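Local coordinates for protein UDP-4-amino-4,6-dideoxy-N-acetyl-beta-L-altrosamine transaminase (Helicobacter pylori, PDB 2FNU) that transfers an amino group, with pyridoxal phosphate as cofactor, to a UDP-linked 4-keto sugar in the second step of pseudaminic acid biosynthesis for flagellin modification, at residues E111-L114 / E115-I118; K203-L206 / F207-H210; A256-T259 / Y260-I263; T296-K299 / L300-S304. All blocks are in the same frame, centred on the assembly; numbering follows the deposited sequence.

Contact 1 (E111-L114 / E115-I118); sequences ELAL and EKLI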
loop_
_atom_site.group_PDB
_atom_site.type_symbol
_atom_site.label_atom_id
_atom_site.label_comp_id
_atom_site.label_asym_id
_atom_site.label_seq_id
_atom_site.Cartn_x
_atom_site.Cartn_y
_atom_site.Cartn_z
ATOM N N GLU B 111 -25.926 -8.839 -17.246
ATOM C CA GLU B 111 -25.335 -10.060 -17.792
ATOM C C GLU B 111 -25.871 -10.384 -19.191
ATOM O O GLU B 111 -25.209 -11.123 -19.960
ATOM C CB GLU B 111 -25.516 -11.249 -16.828
ATOM C CG GLU B 111 -26.956 -11.756 -16.682
ATOM C CD GLU B 111 -27.874 -10.914 -15.794
ATOM O OE1 GLU B 111 -27.409 -9.992 -15.077
ATOM O OE2 GLU B 111 -29.093 -11.200 -15.773
ATOM N N LEU B 112 -27.041 -9.825 -19.513
ATOM C CA LEU B 112 -27.651 -10.051 -20.851
ATOM C C LEU B 112 -27.102 -9.114 -21.927
ATOM O O LEU B 112 -27.412 -9.279 -23.118
ATOM C CB LEU B 112 -29.179 -9.921 -20.792
ATOM C CG LEU B 112 -29.913 -10.885 -19.853
ATOM C CD1 LEU B 112 -31.416 -10.695 -19.987
ATOM C CD2 LEU B 112 -29.514 -12.336 -20.107
ATOM N N ALA B 113 -26.283 -8.146 -21.520
ATOM C CA ALA B 113 -25.757 -7.152 -22.452
ATOM C C ALA B 113 -24.237 -7.218 -22.604
ATOM O O ALA B 113 -23.613 -6.252 -23.050
ATOM C CB ALA B 113 -26.200 -5.742 -22.024
ATOM N N LEU B 114 -23.648 -8.362 -22.244
ATOM C CA LEU B 114 -22.200 -8.538 -22.285
ATOM C C LEU B 114 -21.714 -9.195 -23.565
ATOM O O LEU B 114 -20.659 -8.838 -24.088
ATOM C CB LEU B 114 -21.704 -9.383 -21.095
ATOM C CG LEU B 114 -22.066 -8.925 -19.688
ATOM C CD1 LEU B 114 -21.591 -9.967 -18.684
ATOM C CD2 LEU B 114 -21.397 -7.580 -19.431
ATOM N N GLU B 115 -22.453 -10.192 -24.047
ATOM C CA GLU B 115 -21.960 -10.978 -25.180
ATOM C C GLU B 115 -21.734 -10.109 -26.415
ATOM O O GLU B 115 -20.770 -10.318 -27.159
ATOM C CB GLU B 115 -22.886 -12.179 -25.468
ATOM C CG GLU B 115 -22.300 -13.173 -26.489
ATOM C CD GLU B 115 -22.850 -14.584 -26.327
ATOM O OE1 GLU B 115 -23.934 -14.740 -25.719
ATOM O OE2 GLU B 115 -22.180 -15.530 -26.787
ATOM N N LYS B 116 -22.579 -9.096 -26.602
ATOM C CA LYS B 116 -22.442 -8.240 -27.773
ATOM C C LYS B 116 -21.138 -7.446 -27.792
ATOM O O LYS B 116 -20.757 -6.912 -28.829
ATOM C CB LYS B 116 -23.642 -7.299 -27.906
ATOM C CG LYS B 116 -23.813 -6.302 -26.763
ATOM C CD LYS B 116 -24.972 -5.364 -27.108
ATOM C CE LYS B 116 -25.300 -4.421 -25.989
ATOM N NZ LYS B 116 -26.595 -3.730 -26.280
ATOM N N LEU B 117 -20.462 -7.381 -26.639
ATOM C CA LEU B 117 -19.247 -6.578 -26.499
ATOM C C LEU B 117 -17.980 -7.381 -26.726
ATOM O O LEU B 117 -16.883 -6.809 -26.787
ATOM C CB LEU B 117 -19.180 -5.966 -25.098
ATOM C CG LEU B 117 -20.352 -5.066 -24.720
ATOM C CD1 LEU B 117 -20.225 -4.690 -23.246
ATOM C CD2 LEU B 117 -20.410 -3.825 -25.587
ATOM N N ILE B 118 -18.131 -8.697 -26.846
ATOM C CA ILE B 118 -16.996 -9.581 -26.969
ATOM C C ILE B 118 -16.480 -9.601 -28.404
ATOM O O ILE B 118 -17.264 -9.668 -29.368
ATOM C CB ILE B 118 -17.353 -11.007 -26.495
ATOM C CG1 ILE B 118 -17.758 -10.968 -25.017
ATOM C CG2 ILE B 118 -16.175 -11.963 -26.703
ATOM C CD1 ILE B 118 -18.303 -12.293 -24.430
HETATM O O HOH W 1 -24.752 -11.241 -22.676
HETATM O O HOH W 2 -25.328 -9.209 -25.471
#

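Contact 2 (K203-L206 / F207-H210); sequences KMKL and FRSH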
loop_
_atom_site.group_PDB
_atom_site.type_symbol
_atom_site.label_atom_id
_atom_site.label_comp_id
_atom_site.label_asym_id
_atom_site.label_seq_id
_atom_site.Cartn_x
_atom_site.Cartn_y
_atom_site.Cartn_z
ATOM N N LYS B 203 1.776 -16.498 -7.767
ATOM C CA LYS B 203 2.288 -15.348 -8.557
ATOM C C LYS B 203 1.962 -14.020 -7.858
ATOM O O LYS B 203 2.812 -13.115 -7.764
ATOM C CB LYS B 203 1.672 -15.310 -9.949
ATOM C CG LYS B 203 2.361 -16.163 -10.976
ATOM C CD LYS B 203 1.658 -16.074 -12.325
ATOM C CE LYS B 203 1.862 -14.718 -12.997
ATOM N NZ LYS B 203 1.362 -14.679 -14.432
ATOM N N MET B 204 0.721 -13.903 -7.384
ATOM C CA MET B 204 0.303 -12.693 -6.666
ATOM C C MET B 204 1.056 -12.486 -5.360
ATOM O O MET B 204 1.371 -11.353 -4.987
ATOM C CB MET B 204 -1.199 -12.744 -6.408
ATOM C CG MET B 204 -2.009 -12.681 -7.701
ATOM S SD MET B 204 -3.796 -12.479 -7.425
ATOM C CE MET B 204 -4.175 -13.972 -6.466
ATOM N N LYS B 205 1.357 -13.588 -4.678
ATOM C CA LYS B 205 2.076 -13.531 -3.419
ATOM C C LYS B 205 3.466 -12.920 -3.594
ATOM O O LYS B 205 3.870 -12.058 -2.809
ATOM C CB LYS B 205 2.146 -14.937 -2.811
ATOM C CG LYS B 205 2.720 -15.020 -1.412
ATOM C CD LYS B 205 2.684 -16.490 -0.949
ATOM C CE LYS B 205 3.147 -16.641 0.481
ATOM N NZ LYS B 205 2.818 -18.013 0.964
ATOM N N LEU B 206 4.184 -13.336 -4.633
ATOM C CA LEU B 206 5.489 -12.734 -4.909
ATOM C C LEU B 206 5.349 -11.261 -5.313
ATOM O O LEU B 206 6.157 -10.414 -4.889
ATOM C CB LEU B 206 6.224 -13.521 -5.988
ATOM C CG LEU B 206 6.669 -14.907 -5.537
ATOM C CD1 LEU B 206 6.933 -15.756 -6.758
ATOM C CD2 LEU B 206 7.921 -14.784 -4.647
ATOM N N PHE B 207 4.325 -10.961 -6.117
ATOM C CA PHE B 207 4.128 -9.583 -6.620
ATOM C C PHE B 207 3.863 -8.617 -5.475
ATOM O O PHE B 207 4.231 -7.431 -5.550
ATOM C CB PHE B 207 2.962 -9.576 -7.596
ATOM C CG PHE B 207 2.793 -8.294 -8.378
ATOM C CD1 PHE B 207 1.899 -7.302 -7.940
ATOM C CD2 PHE B 207 3.468 -8.109 -9.593
ATOM C CE1 PHE B 207 1.692 -6.144 -8.698
ATOM C CE2 PHE B 207 3.280 -6.962 -10.346
ATOM C CZ PHE B 207 2.392 -5.977 -9.895
ATOM N N ARG B 208 3.220 -9.124 -4.422
ATOM C CA ARG B 208 2.901 -8.333 -3.230
ATOM C C ARG B 208 4.143 -7.897 -2.437
ATOM O O ARG B 208 4.097 -6.925 -1.684
ATOM C CB ARG B 208 1.960 -9.147 -2.333
ATOM C CG ARG B 208 1.549 -8.445 -1.031
ATOM C CD ARG B 208 0.633 -9.321 -0.161
ATOM N NE ARG B 208 1.349 -10.523 0.285
ATOM C CZ ARG B 208 0.808 -11.495 1.014
ATOM N NH1 ARG B 208 -0.465 -11.417 1.427
ATOM N NH2 ARG B 208 1.558 -12.539 1.356
ATOM N N SER B 209 5.233 -8.662 -2.576
ATOM C CA SER B 209 6.419 -8.451 -1.742
ATOM C C SER B 209 7.705 -8.675 -2.538
ATOM O O SER B 209 8.433 -9.674 -2.343
ATOM C CB SER B 209 6.378 -9.346 -0.494
ATOM O OG SER B 209 7.322 -8.922 0.491
ATOM N N HIS B 210 7.979 -7.727 -3.434
ATOM C CA HIS B 210 9.290 -7.572 -4.067
ATOM C C HIS B 210 9.747 -8.642 -5.052
ATOM O O HIS B 210 10.866 -8.528 -5.579
ATOM C CB HIS B 210 10.373 -7.400 -2.991
ATOM C CG HIS B 210 10.063 -6.307 -2.019
ATOM N ND1 HIS B 210 9.955 -4.986 -2.406
ATOM C CD2 HIS B 210 9.817 -6.337 -0.687
ATOM C CE1 HIS B 210 9.657 -4.248 -1.346
ATOM N NE2 HIS B 210 9.561 -5.045 -0.292
HETATM O O HOH W 3 3.951 -11.638 -0.165
#

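Contact 3 (A256-T259 / Y260-I263); sequences AALT and YDRI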
loop_
_atom_site.group_PDB
_atom_site.type_symbol
_atom_site.label_atom_id
_atom_site.label_comp_id
_atom_site.label_asym_id
_atom_site.label_seq_id
_atom_site.Cartn_x
_atom_site.Cartn_y
_atom_site.Cartn_z
ATOM N N ALA B 256 -31.118 -2.781 10.106
ATOM C CA ALA B 256 -31.275 -1.369 9.761
ATOM C C ALA B 256 -31.971 -1.254 8.414
ATOM O O ALA B 256 -32.896 -0.457 8.255
ATOM C CB ALA B 256 -29.911 -0.685 9.705
ATOM N N ALA B 257 -31.530 -2.056 7.442
ATOM C CA ALA B 257 -32.146 -2.036 6.113
ATOM C C ALA B 257 -33.632 -2.377 6.170
ATOM O O ALA B 257 -34.457 -1.761 5.488
ATOM C CB ALA B 257 -31.421 -3.000 5.183
ATOM N N LEU B 258 -33.973 -3.370 6.985
ATOM C CA LEU B 258 -35.376 -3.770 7.111
ATOM C C LEU B 258 -36.220 -2.659 7.725
ATOM O O LEU B 258 -37.404 -2.501 7.372
ATOM C CB LEU B 258 -35.509 -5.063 7.926
ATOM C CG LEU B 258 -34.986 -6.309 7.207
ATOM C CD1 LEU B 258 -34.883 -7.457 8.215
ATOM C CD2 LEU B 258 -35.832 -6.708 5.979
ATOM N N THR B 259 -35.633 -1.905 8.660
ATOM C CA THR B 259 -36.340 -0.766 9.264
ATOM C C THR B 259 -36.603 0.315 8.221
ATOM O O THR B 259 -37.721 0.816 8.107
ATOM C CB THR B 259 -35.558 -0.216 10.461
ATOM O OG1 THR B 259 -35.536 -1.228 11.466
ATOM C CG2 THR B 259 -36.219 1.035 11.037
ATOM N N TYR B 260 -35.586 0.678 7.442
ATOM C CA TYR B 260 -35.850 1.578 6.331
ATOM C C TYR B 260 -36.958 1.040 5.415
ATOM O O TYR B 260 -37.841 1.791 4.997
ATOM C CB TYR B 260 -34.596 1.718 5.480
ATOM C CG TYR B 260 -33.511 2.662 5.959
ATOM C CD1 TYR B 260 -33.777 4.009 6.214
ATOM C CD2 TYR B 260 -32.186 2.227 6.059
ATOM C CE1 TYR B 260 -32.761 4.892 6.586
ATOM C CE2 TYR B 260 -31.163 3.105 6.451
ATOM C CZ TYR B 260 -31.462 4.439 6.698
ATOM O OH TYR B 260 -30.458 5.321 7.044
ATOM N N ASP B 261 -36.883 -0.249 5.067
ATOM C CA ASP B 261 -37.885 -0.858 4.175
ATOM C C ASP B 261 -39.291 -0.637 4.741
ATOM O O ASP B 261 -40.209 -0.255 3.996
ATOM C CB ASP B 261 -37.654 -2.355 4.014
ATOM C CG ASP B 261 -36.424 -2.697 3.180
ATOM O OD1 ASP B 261 -35.752 -1.807 2.603
ATOM O OD2 ASP B 261 -36.143 -3.912 3.102
ATOM N N ARG B 262 -39.454 -0.868 6.046
ATOM C CA ARG B 262 -40.795 -0.739 6.641
ATOM C C ARG B 262 -41.303 0.687 6.495
ATOM O O ARG B 262 -42.464 0.914 6.105
ATOM C CB ARG B 262 -40.805 -1.135 8.116
ATOM C CG ARG B 262 -40.615 -2.615 8.369
ATOM C CD ARG B 262 -40.952 -2.938 9.821
ATOM N NE ARG B 262 -40.165 -2.165 10.791
ATOM C CZ ARG B 262 -38.926 -2.470 11.169
ATOM N NH1 ARG B 262 -38.303 -3.533 10.646
ATOM N NH2 ARG B 262 -38.307 -1.709 12.080
ATOM N N ILE B 263 -40.446 1.659 6.811
ATOM C CA ILE B 263 -40.877 3.051 6.815
ATOM C C ILE B 263 -41.072 3.585 5.397
ATOM O O ILE B 263 -41.966 4.410 5.163
ATOM C CB ILE B 263 -39.868 3.918 7.623
ATOM C CG1 ILE B 263 -39.883 3.455 9.095
ATOM C CG2 ILE B 263 -40.175 5.412 7.513
ATOM C CD1 ILE B 263 -38.736 3.972 9.954
HETATM O O HOH W 4 -35.599 -4.377 11.598
#

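Contact 4 (T296-K299 / L300-S304); sequences TCKK and LILES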
loop_
_atom_site.group_PDB
_atom_site.type_symbol
_atom_site.label_atom_id
_atom_site.label_comp_id
_atom_site.label_asym_id
_atom_site.label_seq_id
_atom_site.Cartn_x
_atom_site.Cartn_y
_atom_site.Cartn_z
ATOM N N THR B 296 -33.578 16.705 -11.732
ATOM C CA THR B 296 -33.086 18.079 -11.924
ATOM C C THR B 296 -32.823 18.819 -10.621
ATOM O O THR B 296 -32.065 19.793 -10.610
ATOM C CB THR B 296 -34.042 18.929 -12.812
ATOM O OG1 THR B 296 -35.363 18.905 -12.255
ATOM C CG2 THR B 296 -34.068 18.381 -14.233
ATOM N N CYS B 297 -33.438 18.381 -9.525
ATOM C CA CYS B 297 -33.159 19.030 -8.240
ATOM C C CYS B 297 -32.360 18.160 -7.262
ATOM O O CYS B 297 -32.399 18.382 -6.047
ATOM C CB CYS B 297 -34.444 19.567 -7.597
ATOM S SG CYS B 297 -35.702 18.338 -7.298
ATOM N N LYS B 298 -31.613 17.198 -7.803
ATOM C CA LYS B 298 -30.820 16.283 -6.965
ATOM C C LYS B 298 -29.825 16.959 -6.019
ATOM O O LYS B 298 -29.752 16.610 -4.843
ATOM C CB LYS B 298 -30.091 15.245 -7.797
ATOM C CG LYS B 298 -29.437 14.199 -6.892
ATOM C CD LYS B 298 -29.019 13.015 -7.657
ATOM C CE LYS B 298 -28.642 11.847 -6.739
ATOM N NZ LYS B 298 -28.036 10.817 -7.612
ATOM N N LYS B 299 -29.059 17.923 -6.525
ATOM C CA LYS B 299 -28.088 18.602 -5.670
ATOM C C LYS B 299 -28.773 19.274 -4.472
ATOM O O LYS B 299 -28.266 19.205 -3.354
ATOM C CB LYS B 299 -27.264 19.630 -6.457
ATOM C CG LYS B 299 -26.083 20.205 -5.676
ATOM C CD LYS B 299 -25.080 19.117 -5.289
ATOM C CE LYS B 299 -24.105 19.606 -4.223
ATOM N NZ LYS B 299 -23.092 20.559 -4.758
ATOM N N LEU B 300 -29.914 19.923 -4.706
ATOM C CA LEU B 300 -30.666 20.559 -3.617
ATOM C C LEU B 300 -31.191 19.529 -2.609
ATOM O O LEU B 300 -31.177 19.771 -1.399
ATOM C CB LEU B 300 -31.821 21.395 -4.162
ATOM C CG LEU B 300 -31.419 22.643 -4.959
ATOM C CD1 LEU B 300 -32.666 23.381 -5.416
ATOM C CD2 LEU B 300 -30.518 23.557 -4.139
ATOM N N ILE B 301 -31.635 18.385 -3.118
ATOM C CA ILE B 301 -32.097 17.284 -2.255
ATOM C C ILE B 301 -30.966 16.776 -1.363
ATOM O O ILE B 301 -31.128 16.659 -0.136
ATOM C CB ILE B 301 -32.700 16.136 -3.091
ATOM C CG1 ILE B 301 -34.033 16.584 -3.701
ATOM C CG2 ILE B 301 -32.888 14.871 -2.231
ATOM C CD1 ILE B 301 -34.571 15.645 -4.757
ATOM N N LEU B 302 -29.811 16.527 -1.972
ATOM C CA LEU B 302 -28.630 16.095 -1.221
ATOM C C LEU B 302 -28.197 17.119 -0.182
ATOM O O LEU B 302 -27.887 16.752 0.956
ATOM C CB LEU B 302 -27.469 15.777 -2.171
ATOM C CG LEU B 302 -27.630 14.549 -3.068
ATOM C CD1 LEU B 302 -26.577 14.604 -4.158
ATOM C CD2 LEU B 302 -27.513 13.248 -2.264
ATOM N N GLU B 303 -28.176 18.396 -0.574
ATOM C CA GLU B 303 -27.859 19.482 0.360
ATOM C C GLU B 303 -28.869 19.565 1.511
ATOM O O GLU B 303 -28.484 19.791 2.662
ATOM C CB GLU B 303 -27.751 20.824 -0.381
ATOM C CG GLU B 303 -26.482 20.925 -1.228
ATOM C CD GLU B 303 -26.482 22.080 -2.231
ATOM O OE1 GLU B 303 -27.543 22.701 -2.472
ATOM O OE2 GLU B 303 -25.401 22.348 -2.797
ATOM N N SER B 304 -30.143 19.327 1.206
ATOM C CA SER B 304 -31.180 19.311 2.235
ATOM C C SER B 304 -30.973 18.149 3.213
ATOM O O SER B 304 -31.070 18.324 4.432
ATOM C CB SER B 304 -32.562 19.247 1.581
ATOM O OG SER B 304 -33.597 19.239 2.558
#

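Contact 1 (E111-L114 / E115-I118)
Leu114 O accepts the backbone N-H of Leu117 at 2.9 Å, an i to i+3 bond that starts a short 3-10 turn over 115-117. Its geometry fits that assignment: the C=O...N angle is only 125° and the donor stands 50° out of the carbonyl plane, consistent with a tight turn. Side-chain carbon closes round the same oxygen, with Leu117 CB at 3.4 Å from Leu114 O and Ile118 CG1 also near it. Two waters tie the residues before the turn to its first N-H groups. Water 1 donates to Glu111 O and accepts from Glu115 N at 2.9 Å; water 2 links Leu112 O and Lys116 N, with 3.0 Å between its oxygen and Lys116 N. Each therefore joins residues four apart, the spacing of a direct helical bond. This loop runs between strands 97-100 and 122-128 on the protein surface. Leu114, the buried residue of the set, packs on Ile78 and Leu143, while Glu115 OE2 is held by Lys146 and His147. The extended Lys116 chain passes Ala113: chi1 of 63° sets CG between the backbone N and carbonyl carbon, and CG comes 3.7 Å from Ala113 O.

Contact 2 (K203-L206 / F207-H210)
Three backbone bonds join Lys203-Leu206 to Phe207-His210 and record how helix 198-208 ends. Phe207 N donates to Lys203 O at 3.1 Å and Arg208 N to Met204 O at 3.0 Å, both i to i+4. The next, from Ser209 N to Leu206 O, spans three residues at 3.0 Å; its C=O...N angle falls to 117°, with the donor well above the carbonyl plane, so the last turn is tighter. Water supplies a further link: water 3 donates to Lys205 O at 2.7 Å and accepts from Arg208 NE at 2.9 Å, lying in the guanidinium plane at its edge. The bend of Arg208 at chi3 (64°) turns its head back to this water. Among side chains, that of Arg208 crosses that of Lys205 at an angle, with Arg208 NH2 3.9 Å from Lys205 CG. The like charges stay apart, and Arg208 NH1 bridges to Glu38 and bonds Val52 O. Ser209 OG pairs with Arg230. Past the helix end, His210 lies near the cofactor and meets Phe84 of the second subunit edge-to-face. Within the fold, Phe207 packs on helix 56-66 and meets the His227 ring, and Met204 lies against that helix and strands 49-53 and 191-195.

Contact 3 (A256-T259 / Y260-I263)
Arg262 lays a face of its guanidinium against the backbone of Thr259: Thr259 CA sits 3.3 Å above that plane, offset toward the rim. A bend at chi3 (-57°) helps fold the long chain back over the preceding turn, where NH2 reaches Thr259 OG1 at 2.9 Å. That bond is weak, its N-H...O angle being 126°, and OG1 is also bonded to Glu255 O. Water 4, in plane at the guanidinium edge, accepts from Arg262 NH1 at 3.0 Å and is hydrogen-bonded to Thr259 OG1. These groups lie on helix 246-264, where regular i to i+4 bonds connect the two segments; the one from Tyr260 N to Ala256 O is nearly straight, with an N-H...O angle of 171°. The Tyr260 ring turns its edge to Ala257 CA, while CD2 comes 3.5 Å from Ala256 O. Its far end binds Pro348 O through OH, and the ring packs on helix 355-370. Asp261 crosses Leu258 obliquely, OD2 lying 4.0 Å from Leu258 CD2, and OD1 is engaged by Tyr286 OH. One turn on, Thr259 CG2 meets Ile263 CD1 at 4.0 Å, and the same methyl group of Thr259 also lies 3.6 Å from Arg262 NH2.

Contact 4 (T296-K299 / L300-S304)
The first turn of helix 298-307 begins here, with Cys297 in the N-cap position. Its carbonyl opens the helical ladder: Ile301 N donates to Cys297 O at 3.0 Å. Leu302 N then bonds Lys298 O and Glu303 N bonds Lys299 O, each at 2.9 Å; the N-H...O angle at Lys298 O is 172°, evidence that regular i to i+4 geometry is reached at once. Beside the cap, Cys297 SG touches Ile301 CD1 at 3.9 Å. With chi1 at 58°, the sulfur lies between the backbone N and the carbonyl carbon and meets the isoleucine tip one turn on. Ile301 carries this apolar side inward to Phe294, Met290 and helix 355-370. A second i to i+4 pair sets Lys298 CG against Leu302 CD1 at 4.0 Å. Beyond that touch, the lysine runs on extended to Glu344 O, its side chain passing close to Val314, a substrate-binding residue; Leu302 packs on Phe218 of the second subunit. The third pair is charged. Lys299 slants across Glu303, and bends at chi2 (62°) and chi4 bring its end beside Glu303 OE2. The same ammonium has a long, weak ion pair with Asp216 of the second subunit. Within the helix, Lys299 NZ forms a salt bridge to Glu303 OE2 at 3.5 Å, and Lys299 CE lies 3.4 Å from that oxygen.

How the contacts relate
Along the chain the contacts follow in series, 111-118, 203-210, 256-263 and 296-304, and none touches another. Contacts 1 and 2 border the mixed seven-stranded sheet: contact 1 lies in the loop between strands 97-100 and 122-128, whereas contact 2 packs on strands 49-53 and 191-195, and their centres are about 33 Å apart. Contacts 3 and 4 are the nearest pair, about 23 Å between centres, and both rest on helix 355-370. Contact 2 lies across the chain's centre from both, some 43 and 45 Å away. Contacts 2 and 4 also meet the second subunit, so widely separated parts of one chain take part in the dimer.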